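Local atomic coordinates of F420-dependent methylenetetrahydromethanopterin dehydrogenase (Methanopyrus kandleri, PDB entry 3IQE), a protein that catalyses the reversible reduction of methenyl-tetrahydromethanopterin to methylene-tetrahydromethanopterin with reduced coenzyme F420, a step in methanogenesis from carbon dioxide. Residues A[7-12]-A[68-73]; A[12-17]-A[97-102]. One frame throughout, in Å; residues are numbered along the deposited sequence.

Contact 1: residues A[7-12]-A[68-73]; sequences IFIKCG and IVYGGP. With F42 (coenzyme f420), chain H.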
ATOM      1  N   ILE A   7      27.012 -30.989  11.900  1.00 17.86           N
ATOM      2  CA  ILE A   7      26.357 -30.611  13.145  1.00 17.65           C
ATOM      3  C   ILE A   7      26.284 -29.112  13.198  1.00 17.59           C
ATOM      4  O   ILE A   7      27.270 -28.427  12.921  1.00 18.16           O
ATOM      5  CB  ILE A   7      27.142 -31.081  14.390  1.00 17.86           C
ATOM      6  CG1 ILE A   7      27.153 -32.604  14.484  1.00 18.11           C
ATOM      7  CG2 ILE A   7      26.566 -30.496  15.691  1.00 16.97           C
ATOM      8  CD1 ILE A   7      28.102 -33.145  15.546  1.00 20.37           C
ATOM      9  N   PHE A   8      25.116 -28.605  13.555  1.00 17.38           N
ATOM     10  CA  PHE A   8      24.893 -27.175  13.660  1.00 16.74           C
ATOM     11  C   PHE A   8      24.714 -26.809  15.118  1.00 17.06           C
ATOM     12  O   PHE A   8      23.966 -27.473  15.836  1.00 16.26           O
ATOM     13  CB  PHE A   8      23.625 -26.771  12.923  1.00 16.88           C
ATOM     14  CG  PHE A   8      23.771 -26.751  11.438  1.00 16.45           C
ATOM     15  CD1 PHE A   8      23.597 -27.900  10.704  1.00 18.39           C
ATOM     16  CD2 PHE A   8      24.093 -25.576  10.769  1.00 15.49           C
ATOM     17  CE1 PHE A   8      23.744 -27.901   9.345  1.00 18.98           C
ATOM     18  CE2 PHE A   8      24.249 -25.595   9.402  1.00 17.70           C
ATOM     19  CZ  PHE A   8      24.069 -26.751   8.701  1.00 18.16           C
ATOM     20  N   ILE A   9      25.406 -25.765  15.556  1.00 17.36           N
ATOM     21  CA  ILE A   9      25.344 -25.354  16.941  1.00 17.80           C
ATOM     22  C   ILE A   9      24.769 -23.957  16.997  1.00 19.04           C
ATOM     23  O   ILE A   9      25.309 -23.056  16.367  1.00 20.31           O
ATOM     24  CB  ILE A   9      26.719 -25.297  17.593  1.00 17.47           C
ATOM     25  CG1 ILE A   9      27.455 -26.657  17.523  1.00 17.63           C
ATOM     26  CG2 ILE A   9      26.573 -24.950  19.040  1.00 17.04           C
ATOM     27  CD1 ILE A   9      28.943 -26.520  17.765  1.00 18.81           C
ATOM     28  N   LYS A  10      23.697 -23.765  17.755  1.00 20.27           N
ATOM     29  CA  LYS A  10      22.997 -22.463  17.785  1.00 20.65           C
ATOM     30  C   LYS A  10      22.985 -21.862  19.189  1.00 20.73           C
ATOM     31  O   LYS A  10      22.318 -22.360  20.075  1.00 20.70           O
ATOM     32  CB  LYS A  10      21.553 -22.605  17.264  1.00 20.83           C
ATOM     33  CG  LYS A  10      21.464 -22.938  15.770  1.00 20.59           C
ATOM     34  CD  LYS A  10      20.029 -23.230  15.285  1.00 22.69           C
ATOM     35  CE  LYS A  10      20.034 -23.784  13.841  1.00 18.53           C
ATOM     36  NZ  LYS A  10      18.745 -23.590  13.069  1.00 22.25           N
ATOM     37  N   CYS A  11      23.694 -20.760  19.377  1.00 21.34           N
ATOM     38  CA  CYS A  11      23.744 -20.090  20.683  1.00 20.95           C
ATOM     39  C   CYS A  11      23.448 -18.628  20.486  1.00 20.50           C
ATOM     40  O   CYS A  11      24.172 -17.934  19.775  1.00 21.40           O
ATOM     41  CB  CYS A  11      25.110 -20.242  21.330  1.00 20.51           C
ATOM     42  SG  CYS A  11      25.497 -21.939  21.705  1.00 21.76           S
ATOM     43  N   GLY A  12      22.381 -18.161  21.107  1.00 20.24           N
ATOM     44  CA  GLY A  12      21.870 -16.820  20.813  1.00 20.58           C
ATOM     45  C   GLY A  12      21.135 -16.859  19.490  1.00 21.24           C
ATOM     46  O   GLY A  12      21.100 -17.893  18.841  1.00 22.50           O
ATOM     47  N   ILE A  68      31.455 -28.982  11.213  1.00 17.76           N
ATOM     48  CA  ILE A  68      30.594 -28.343  12.192  1.00 18.52           C
ATOM     49  C   ILE A  68      30.381 -26.870  11.869  1.00 17.86           C
ATOM     50  O   ILE A  68      31.241 -26.224  11.274  1.00 19.19           O
ATOM     51  CB  ILE A  68      31.172 -28.411  13.582  1.00 18.13           C
ATOM     52  CG1 ILE A  68      31.645 -29.809  13.902  1.00 17.94           C
ATOM     53  CG2 ILE A  68      30.132 -28.020  14.610  1.00 18.93           C
ATOM     54  CD1 ILE A  68      32.326 -29.913  15.281  1.00 19.43           C
ATOM     55  N   VAL A  69      29.228 -26.351  12.271  1.00 18.01           N
ATOM     56  CA  VAL A  69      28.866 -24.948  12.066  1.00 17.71           C
ATOM     57  C   VAL A  69      28.406 -24.363  13.399  1.00 18.44           C
ATOM     58  O   VAL A  69      27.538 -24.935  14.064  1.00 18.69           O
ATOM     59  CB  VAL A  69      27.702 -24.767  11.067  1.00 17.59           C
ATOM     60  CG1 VAL A  69      27.393 -23.311  10.929  1.00 16.50           C
ATOM     61  CG2 VAL A  69      28.007 -25.374   9.695  1.00 17.91           C
ATOM     62  N   TYR A  70      29.004 -23.246  13.798  1.00 18.70           N
ATOM     63  CA  TYR A  70      28.555 -22.505  14.971  1.00 19.10           C
ATOM     64  C   TYR A  70      27.917 -21.251  14.479  1.00 19.95           C
ATOM     65  O   TYR A  70      28.530 -20.502  13.733  1.00 20.33           O
ATOM     66  CB  TYR A  70      29.711 -22.134  15.889  1.00 19.30           C
ATOM     67  CG  TYR A  70      29.275 -21.282  17.070  1.00 19.63           C
ATOM     68  CD1 TYR A  70      29.328 -19.889  17.026  1.00 22.45           C
ATOM     69  CD2 TYR A  70      28.793 -21.875  18.224  1.00 21.65           C
ATOM     70  CE1 TYR A  70      28.910 -19.113  18.115  1.00 19.62           C
ATOM     71  CE2 TYR A  70      28.405 -21.118  19.316  1.00 20.25           C
ATOM     72  CZ  TYR A  70      28.444 -19.746  19.253  1.00 20.84           C
ATOM     73  OH  TYR A  70      28.027 -19.037  20.357  1.00 20.87           O
ATOM     74  N   GLY A  71      26.674 -21.033  14.866  1.00 20.76           N
ATOM     75  CA  GLY A  71      25.940 -19.903  14.374  1.00 21.88           C
ATOM     76  C   GLY A  71      25.356 -19.116  15.516  1.00 22.11           C
ATOM     77  O   GLY A  71      24.712 -19.652  16.414  1.00 23.28           O
ATOM     78  N   GLY A  72      25.573 -17.826  15.478  1.00 22.00           N
ATOM     79  CA  GLY A  72      25.167 -17.007  16.592  1.00 21.78           C
ATOM     80  C   GLY A  72      25.702 -15.611  16.458  1.00 21.66           C
ATOM     81  O   GLY A  72      26.518 -15.311  15.572  1.00 22.02           O
ATOM     82  N   PRO A  73      25.227 -14.742  17.329  1.00 20.92           N
ATOM     83  CA  PRO A  73      25.632 -13.365  17.354  1.00 21.37           C
ATOM     84  C   PRO A  73      27.086 -13.161  17.747  1.00 21.70           C
ATOM     85  O   PRO A  73      27.646 -13.938  18.534  1.00 21.24           O
ATOM     86  CB  PRO A  73      24.732 -12.749  18.430  1.00 21.81           C
ATOM     87  CG  PRO A  73      23.616 -13.670  18.584  1.00 22.07           C
ATOM     88  CD  PRO A  73      24.135 -15.023  18.259  1.00 19.76           C
TER
HETATM   89  N1  F42 H 285      22.978 -11.458  23.237  0.60 31.22           N
HETATM   90  C2  F42 H 285      22.559 -12.645  23.723  0.60 32.89           C
HETATM   91  O2  F42 H 285      22.751 -12.908  24.926  0.60 32.42           O
HETATM   92  N3  F42 H 285      21.633 -13.361  23.041  0.60 31.91           N
HETATM   93  C4  F42 H 285      21.285 -13.014  21.774  0.60 31.54           C
HETATM   94  O4  F42 H 285      20.668 -13.840  21.067  0.60 30.76           O
HETATM   95  C4A F42 H 285      21.816 -11.850  21.224  0.60 31.66           C
HETATM   96  C5  F42 H 285      21.383 -11.292  20.029  0.60 31.29           C
HETATM   97  C5A F42 H 285      22.339 -10.572  19.310  0.60 30.93           C
HETATM   98  C6  F42 H 285      22.240 -10.380  17.937  0.60 30.46           C
HETATM   99  C7  F42 H 285      23.220  -9.670  17.259  0.60 29.02           C
HETATM  100  C8  F42 H 285      24.305  -9.145  17.954  0.60 31.34           C
HETATM  101  O8M F42 H 285      25.272  -8.466  17.294  0.60 30.61           O
HETATM  102  C9  F42 H 285      24.409  -9.335  19.326  0.60 30.67           C
HETATM  103  C9A F42 H 285      23.430 -10.049  19.995  0.60 30.87           C
HETATM  104  N10 F42 H 285      23.518 -10.230  21.307  0.60 32.98           N
HETATM  105  C10 F42 H 285      22.831 -11.208  21.911  0.60 32.18           C
HETATM  106  C1' F42 H 285      24.213  -9.222  22.110  0.60 35.65           C
HETATM  107  C2' F42 H 285      25.636  -9.717  22.317  0.60 37.25           C
HETATM  108  O2' F42 H 285      25.587 -10.974  23.002  0.60 36.76           O
HETATM  109  C3' F42 H 285      26.457  -8.715  23.109  0.60 37.59           C
HETATM  110  O3' F42 H 285      25.813  -8.381  24.339  0.60 37.95           O
HETATM  111  C4' F42 H 285      26.643  -7.420  22.352  0.60 39.53           C
HETATM  112  O4' F42 H 285      27.290  -7.674  21.105  0.60 37.94           O
HETATM  113  C5' F42 H 285      27.499  -6.467  23.179  0.60 41.60           C
HETATM  114  O5' F42 H 285      28.308  -5.732  22.274  0.60 45.64           O
HETATM  115  P   F42 H 285      29.892  -5.534  22.483  0.60 49.00           P
HETATM  116  O1P F42 H 285      30.364  -6.816  23.141  0.60 49.62           O
HETATM  117  O2P F42 H 285      30.429  -5.275  21.096  0.60 47.81           O
HETATM  118  O3P F42 H 285      29.971  -4.331  23.399  0.60 48.21           O
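Ile9 sits between Ile68 and Tyr70: its CD1 touches CG2 of Ile68 at 3.7 Å, while its CG2 rests near CD2 of Tyr70, these last two side chains roughly perpendicular. The backbones run parallel. Ile9 N donates to Val69 O (2.7 Å) and Ile9 O accepts from Gly71 N (2.9 Å), nearly straight at 167°. These are neighbouring strands, 4-10 and 67-71, of the parallel sheet of this α/β fold, and helices 46-63 and 78-89 cover the face bearing Ile9 and Tyr70. The Tyr70 ring, its CG trans to the backbone N (chi1 176°), reaches forward along the strand until OH lies 3.3 Å from CB of Cys11, whose SG meets the ring obliquely, 5.1 Å from its centroid. That hydroxyl is buried without a polar partner. With alanine in place of Tyr70, Ile9 and Cys11 would probably face a gap, the sulfur-aromatic contact lost. On the other face, Val69 CB packs at 3.7 Å from CD2 of Phe8, but beyond, the contact thins. Lys10, partly exposed, salt-bridges Asp21 instead, and the bond nearest the loops, Cys11 N to Gly71 O, is weak at 3.3 Å. Past the strands, Pro73 CB packs against coenzyme F420, 3.4 Å from its C5A.

Contact 2: residues A[12-17]-A[97-102]; sequences GNLGTS and IGDAPG. With F42 (coenzyme f420), chain H.
Leu14 lies against Gly98 and Ile97 against Thr16 where the parallel sheet of this α/β fold opens into its coenzyme site; Leu14 and Ile97 bury the most surface of the contact. The loop after strand 4-10 runs into the short helix 15-19, and strand 94-98 leads on to Asp99; coenzyme F420 lies at these C-terminal strand ends. Leu14 forks between protein and ligand. One methyl, CD2, settles on the backbone of Gly98, 3.7 Å from its C atom, with no side chain of that residue in between. The other, CD1, meets the phenolic ring of F420, 3.6 Å from C7, and the bound dimethylene tetrahydromethanopterin is close by too. Its chi1 of -125° lies about midway between two staggered positions, which may reflect its close neighbours on both sides.

Deeper in, the contact is purely apolar. Ile97 sends CG2 across to the methyl of Thr16, CG2 to CG2 at 3.6 Å, the two side chains about perpendicular. In Thr16 that methyl is anti to the backbone N (chi1 -58° for OG1), which leaves OG1 turned to its hydrogen bond with Asp122. The same carboxylate takes Gly15 N with its other oxygen, so one acid holds both Gly15 N and Thr16 OG1 in this turn.

At the ligand side Asp99 stands beside Leu14, its CG 4.2 Å from Leu14 CD1. Its OD2 accepts from Asn74 N, which helps fix the carboxylate's rotation, while OD1 is modelled an implausibly short 2.3 Å from O8M of F420. At the far end of the tricyclic ring system, Asn13 N donates to O4 of the coenzyme at 2.8 Å, with an N-H...O angle of 158°.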
ATOM      1  N   GLY A  12      22.381 -18.161  21.107  1.00 20.24           N
ATOM      2  CA  GLY A  12      21.870 -16.820  20.813  1.00 20.58           C
ATOM      3  C   GLY A  12      21.135 -16.859  19.490  1.00 21.24           C
ATOM      4  O   GLY A  12      21.100 -17.893  18.841  1.00 22.50           O
ATOM      5  N   ASN A  13      20.550 -15.748  19.080  1.00 21.10           N
ATOM      6  CA  ASN A  13      19.780 -15.761  17.837  1.00 20.89           C
ATOM      7  C   ASN A  13      20.161 -14.696  16.832  1.00 21.60           C
ATOM      8  O   ASN A  13      20.325 -13.520  17.174  1.00 19.96           O
ATOM      9  CB  ASN A  13      18.282 -15.687  18.100  1.00 20.92           C
ATOM     10  CG  ASN A  13      17.465 -16.126  16.882  1.00 21.90           C
ATOM     11  OD1 ASN A  13      17.533 -17.291  16.493  1.00 20.78           O
ATOM     12  ND2 ASN A  13      16.734 -15.207  16.260  1.00 18.71           N
ATOM     13  N   LEU A  14      20.333 -15.162  15.602  1.00 21.02           N
ATOM     14  CA  LEU A  14      20.578 -14.347  14.439  1.00 22.54           C
ATOM     15  C   LEU A  14      19.563 -14.861  13.420  1.00 22.59           C
ATOM     16  O   LEU A  14      19.153 -16.005  13.513  1.00 23.15           O
ATOM     17  CB  LEU A  14      22.003 -14.603  13.965  1.00 23.20           C
ATOM     18  CG  LEU A  14      22.972 -13.432  13.804  1.00 25.01           C
ATOM     19  CD1 LEU A  14      22.831 -12.423  14.899  1.00 24.05           C
ATOM     20  CD2 LEU A  14      24.361 -14.008  13.750  1.00 24.79           C
ATOM     21  N   GLY A  15      19.143 -14.039  12.452  1.00 22.41           N
ATOM     22  CA  GLY A  15      18.227 -14.502  11.403  1.00 22.89           C
ATOM     23  C   GLY A  15      18.826 -15.630  10.566  1.00 23.08           C
ATOM     24  O   GLY A  15      18.133 -16.576  10.152  1.00 24.89           O
ATOM     25  N   THR A  16      20.129 -15.554  10.338  1.00 22.34           N
ATOM     26  CA  THR A  16      20.806 -16.540   9.492  1.00 21.34           C
ATOM     27  C   THR A  16      20.990 -17.878  10.189  1.00 21.54           C
ATOM     28  O   THR A  16      20.923 -18.931   9.548  1.00 19.74           O
ATOM     29  CB  THR A  16      22.199 -16.036   9.103  1.00 22.10           C
ATOM     30  OG1 THR A  16      22.095 -14.788   8.412  1.00 18.34           O
ATOM     31  CG2 THR A  16      22.915 -17.034   8.216  1.00 23.36           C
ATOM     32  N   SER A  17      21.238 -17.840  11.490  1.00 21.90           N
ATOM     33  CA  SER A  17      21.516 -19.080  12.246  1.00 23.64           C
ATOM     34  C   SER A  17      20.217 -19.844  12.477  1.00 24.12           C
ATOM     35  O   SER A  17      20.194 -21.079  12.623  1.00 24.64           O
ATOM     36  CB  SER A  17      22.186 -18.732  13.572  1.00 23.65           C
ATOM     37  OG  SER A  17      21.347 -17.898  14.329  1.00 26.33           O
ATOM     38  N   ILE A  97      29.171 -18.663  11.653  1.00 20.17           N
ATOM     39  CA  ILE A  97      28.203 -17.721  11.094  1.00 20.82           C
ATOM     40  C   ILE A  97      27.979 -16.642  12.127  1.00 21.35           C
ATOM     41  O   ILE A  97      27.648 -16.936  13.271  1.00 21.57           O
ATOM     42  CB  ILE A  97      26.861 -18.413  10.882  1.00 21.58           C
ATOM     43  CG1 ILE A  97      27.031 -19.616   9.971  1.00 23.58           C
ATOM     44  CG2 ILE A  97      25.844 -17.468  10.312  1.00 21.22           C
ATOM     45  CD1 ILE A  97      26.774 -19.344   8.556  1.00 25.70           C
ATOM     46  N   GLY A  98      28.129 -15.388  11.730  1.00 20.66           N
ATOM     47  CA  GLY A  98      28.058 -14.301  12.686  1.00 21.59           C
ATOM     48  C   GLY A  98      27.526 -13.080  11.978  1.00 22.11           C
ATOM     49  O   GLY A  98      27.138 -13.166  10.817  1.00 22.65           O
ATOM     50  N   ASP A  99      27.475 -11.965  12.706  1.00 22.11           N
ATOM     51  CA  ASP A  99      27.021 -10.684  12.183  1.00 21.97           C
ATOM     52  C   ASP A  99      28.191  -9.684  12.096  1.00 21.96           C
ATOM     53  O   ASP A  99      29.360 -10.087  12.112  1.00 21.63           O
ATOM     54  CB  ASP A  99      25.837 -10.135  12.999  1.00 22.31           C
ATOM     55  CG  ASP A  99      26.155  -9.949  14.477  1.00 25.19           C
ATOM     56  OD1 ASP A  99      25.619  -8.976  15.079  1.00 29.94           O
ATOM     57  OD2 ASP A  99      26.954 -10.717  15.034  1.00 24.03           O
ATOM     58  N   ALA A 100      27.897  -8.393  11.981  1.00 22.23           N
ATOM     59  CA  ALA A 100      28.939  -7.412  11.642  1.00 22.32           C
ATOM     60  C   ALA A 100      30.072  -7.312  12.665  1.00 22.50           C
ATOM     61  O   ALA A 100      31.207  -7.071  12.285  1.00 22.82           O
ATOM     62  CB  ALA A 100      28.329  -6.030  11.409  1.00 21.67           C
ATOM     63  N   PRO A 101      29.760  -7.474  13.959  1.00 22.53           N
ATOM     64  CA  PRO A 101      30.820  -7.452  14.981  1.00 22.60           C
ATOM     65  C   PRO A 101      31.829  -8.589  14.851  1.00 22.34           C
ATOM     66  O   PRO A 101      32.877  -8.523  15.449  1.00 23.11           O
ATOM     67  CB  PRO A 101      30.047  -7.592  16.293  1.00 22.32           C
ATOM     68  CG  PRO A 101      28.721  -6.923  15.989  1.00 23.11           C
ATOM     69  CD  PRO A 101      28.431  -7.210  14.534  1.00 22.70           C
ATOM     70  N   GLY A 102      31.527  -9.613  14.077  1.00 21.87           N
ATOM     71  CA  GLY A 102      32.505 -10.663  13.821  1.00 21.59           C
ATOM     72  C   GLY A 102      33.683 -10.112  13.031  1.00 21.55           C
ATOM     73  O   GLY A 102      34.745 -10.697  13.005  1.00 20.76           O
TER
HETATM   74  N1  F42 H 285      22.978 -11.458  23.237  0.60 31.22           N
HETATM   75  C2  F42 H 285      22.559 -12.645  23.723  0.60 32.89           C
HETATM   76  O2  F42 H 285      22.751 -12.908  24.926  0.60 32.42           O
HETATM   77  N3  F42 H 285      21.633 -13.361  23.041  0.60 31.91           N
HETATM   78  C4  F42 H 285      21.285 -13.014  21.774  0.60 31.54           C
HETATM   79  O4  F42 H 285      20.668 -13.840  21.067  0.60 30.76           O
HETATM   80  C4A F42 H 285      21.816 -11.850  21.224  0.60 31.66           C
HETATM   81  C5  F42 H 285      21.383 -11.292  20.029  0.60 31.29           C
HETATM   82  C5A F42 H 285      22.339 -10.572  19.310  0.60 30.93           C
HETATM   83  C6  F42 H 285      22.240 -10.380  17.937  0.60 30.46           C
HETATM   84  C7  F42 H 285      23.220  -9.670  17.259  0.60 29.02           C
HETATM   85  C8  F42 H 285      24.305  -9.145  17.954  0.60 31.34           C
HETATM   86  O8M F42 H 285      25.272  -8.466  17.294  0.60 30.61           O
HETATM   87  C9  F42 H 285      24.409  -9.335  19.326  0.60 30.67           C
HETATM   88  C9A F42 H 285      23.430 -10.049  19.995  0.60 30.87           C
HETATM   89  N10 F42 H 285      23.518 -10.230  21.307  0.60 32.98           N
HETATM   90  C10 F42 H 285      22.831 -11.208  21.911  0.60 32.18           C
HETATM   91  C1' F42 H 285      24.213  -9.222  22.110  0.60 35.65           C
HETATM   92  C2' F42 H 285      25.636  -9.717  22.317  0.60 37.25           C
HETATM   93  O2' F42 H 285      25.587 -10.974  23.002  0.60 36.76           O
HETATM   94  C3' F42 H 285      26.457  -8.715  23.109  0.60 37.59           C
HETATM   95  O3' F42 H 285      25.813  -8.381  24.339  0.60 37.95           O
HETATM   96  C4' F42 H 285      26.643  -7.420  22.352  0.60 39.53           C
HETATM   97  O4' F42 H 285      27.290  -7.674  21.105  0.60 37.94           O
HETATM   98  C5' F42 H 285      27.499  -6.467  23.179  0.60 41.60           C
HETATM   99  O5' F42 H 285      28.308  -5.732  22.274  0.60 45.64           O
HETATM  100  P   F42 H 285      29.892  -5.534  22.483  0.60 49.00           P
HETATM  101  O1P F42 H 285      30.364  -6.816  23.141  0.60 49.62           O
HETATM  102  O2P F42 H 285      30.429  -5.275  21.096  0.60 47.81           O
HETATM  103  O3P F42 H 285      29.971  -4.331  23.399  0.60 48.21           O

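From the N terminus, strand 4-10 comes first and carries one side of contact 1; the chain then turns at Gly12, shared by both contacts, into the loop and short helix that supply 12-17. It goes on through strand 33-39 and helix 46-63 before strand 67-71 returns alongside strand 4-10 and closes contact 1. Helix 78-89 follows, and strand 94-98 closes contact 2, so the two loops cross. Strands 67-71 and 94-98 are adjacent in the sheet, with probable hydrogen bonds from Ile97 N to Tyr70 O and from Gly72 N to Ile97 O. Together the contacts bring the loops that follow three strands round the coenzyme, helix 15-19 behind one of them, with Pro73 and Leu14 both against its ring system.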